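Local coordinates for ethylbenzene dehydrogenase alpha-subunit (Aromatoleum aromaticum, PDB 2IVF), which forms the molybdenum-carrying subunit of a molybdopterin oxidoreductase, holding two pterin guanine dinucleotide cofactors and an iron-sulfur cluster, at residues G227-H230 / K234-M237. Numbering follows the deposited sequence.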
loop_
_atom_site.group_PDB
_atom_site.type_symbol
_atom_site.label_atom_id
_atom_site.label_comp_id
_atom_site.label_asym_id
_atom_site.label_seq_id
_atom_site.Cartn_x
_atom_site.Cartn_y
_atom_site.Cartn_z
ATOM N N GLY A 227 9.089 -8.447 24.020
ATOM C CA GLY A 227 10.145 -9.407 24.221
ATOM C C GLY A 227 11.510 -8.728 24.237
ATOM O O GLY A 227 12.408 -9.096 24.981
ATOM N N ALA A 228 11.660 -7.729 23.395
ATOM C CA ALA A 228 12.845 -6.899 23.444
ATOM C C ALA A 228 12.842 -6.150 24.776
ATOM O O ALA A 228 13.846 -6.089 25.493
ATOM C CB ALA A 228 12.834 -5.903 22.253
ATOM N N PHE A 229 11.682 -5.582 25.114
ATOM C CA PHE A 229 11.557 -4.771 26.338
ATOM C C PHE A 229 11.989 -5.617 27.505
ATOM O O PHE A 229 12.678 -5.175 28.389
ATOM C CB PHE A 229 10.088 -4.345 26.502
ATOM C CG PHE A 229 9.872 -3.149 27.386
ATOM C CD1 PHE A 229 10.562 -1.969 27.181
ATOM C CD2 PHE A 229 8.909 -3.181 28.362
ATOM C CE1 PHE A 229 10.332 -0.877 27.992
ATOM C CE2 PHE A 229 8.665 -2.075 29.203
ATOM C CZ PHE A 229 9.360 -0.923 28.988
ATOM N N HIS A 230 11.571 -6.874 27.514
ATOM C CA HIS A 230 11.834 -7.720 28.650
ATOM C C HIS A 230 13.232 -8.346 28.674
ATOM O O HIS A 230 13.740 -8.630 29.735
ATOM C CB HIS A 230 10.727 -8.740 28.804
ATOM C CG HIS A 230 9.439 -8.100 29.235
ATOM N ND1 HIS A 230 8.227 -8.730 29.136
ATOM C CD2 HIS A 230 9.179 -6.845 29.709
ATOM C CE1 HIS A 230 7.272 -7.912 29.556
ATOM N NE2 HIS A 230 7.823 -6.762 29.913
ATOM N N LYS A 234 14.644 -2.405 26.923
ATOM C CA LYS A 234 14.207 -1.313 26.050
ATOM C C LYS A 234 13.866 -1.815 24.677
ATOM O O LYS A 234 14.245 -2.918 24.302
ATOM C CB LYS A 234 15.268 -0.199 25.952
ATOM C CG LYS A 234 16.502 -0.554 25.104
ATOM C CD LYS A 234 17.460 -1.433 25.841
ATOM C CE LYS A 234 18.810 -1.558 25.109
ATOM N NZ LYS A 234 19.577 -0.258 25.026
ATOM N N MET A 235 13.142 -1.001 23.918
ATOM C CA MET A 235 12.711 -1.415 22.605
ATOM C C MET A 235 12.963 -0.384 21.540
ATOM O O MET A 235 12.787 -0.676 20.389
ATOM C CB MET A 235 11.236 -1.842 22.594
ATOM C CG MET A 235 10.242 -0.758 22.796
ATOM S SD MET A 235 8.513 -1.380 22.804
ATOM C CE MET A 235 8.357 -1.813 24.527
ATOM N N HIS A 236 13.367 0.813 21.931
ATOM C CA HIS A 236 13.505 1.886 20.987
ATOM C C HIS A 236 14.869 1.826 20.315
ATOM O O HIS A 236 15.703 2.704 20.496
ATOM C CB HIS A 236 13.237 3.207 21.657
ATOM C CG HIS A 236 11.787 3.502 21.760
ATOM N ND1 HIS A 236 10.955 3.461 20.663
ATOM C CD2 HIS A 236 11.005 3.796 22.823
ATOM C CE1 HIS A 236 9.717 3.726 21.049
ATOM N NE2 HIS A 236 9.720 3.938 22.353
ATOM N N MET A 237 15.070 0.765 19.546
ATOM C CA MET A 237 16.337 0.501 18.858
ATOM C C MET A 237 15.949 0.338 17.422
ATOM O O MET A 237 14.860 -0.141 17.144
ATOM C CB MET A 237 16.975 -0.769 19.360
ATOM C CG MET A 237 17.190 -0.775 20.885
ATOM S SD MET A 237 17.859 -2.367 21.374
ATOM C CE MET A 237 16.370 -3.362 21.339
#
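The terminal methyl of M235 lies obliquely against the near part of the F229 ring: M235 CE is 3.5 Å from F229 CD1 and about equally close to CG, so it meets the root of the ring rather than its far end. That reach depends on the M235 chain, which runs out straight at chi2 and then bends at SD (chi3 87°), carrying the methyl back to the helix. F229 sets CG anti to the backbone N (chi1 -159°), which places the ring where M235 CE and K234 CA both meet its CD1 side, K234 CA at 3.9 Å from F229 CD1. Beside this, A228 CB points into the returning chain. A228 CB lies 3.9 Å from K234 O and makes looser apolar contacts, 4.4 Å each, with M235 CB and M237 CE. No hydrogen bond joins the two segments, which meet through van der Waals contact; A228 O and K234 O, 3.4 Å apart, cannot bond each other because both are acceptors.

The returning chain is held from outside. K234 CB is directed away from the helix, and NZ hydrogen-bonds to A781 O and H798 NE2 and forms a salt bridge with E527. H236, centre of an inverse gamma turn, stacks on W481.

The contact is wholly buried in the molybdopterin oxidoreductase region of the chain, with the molybdenum atom about 12 Å from the M235 side chain. Here the loop leading toward strand 249-253 doubles back on helix 226-232, which it has just left, and helix 777-781 packs against H236.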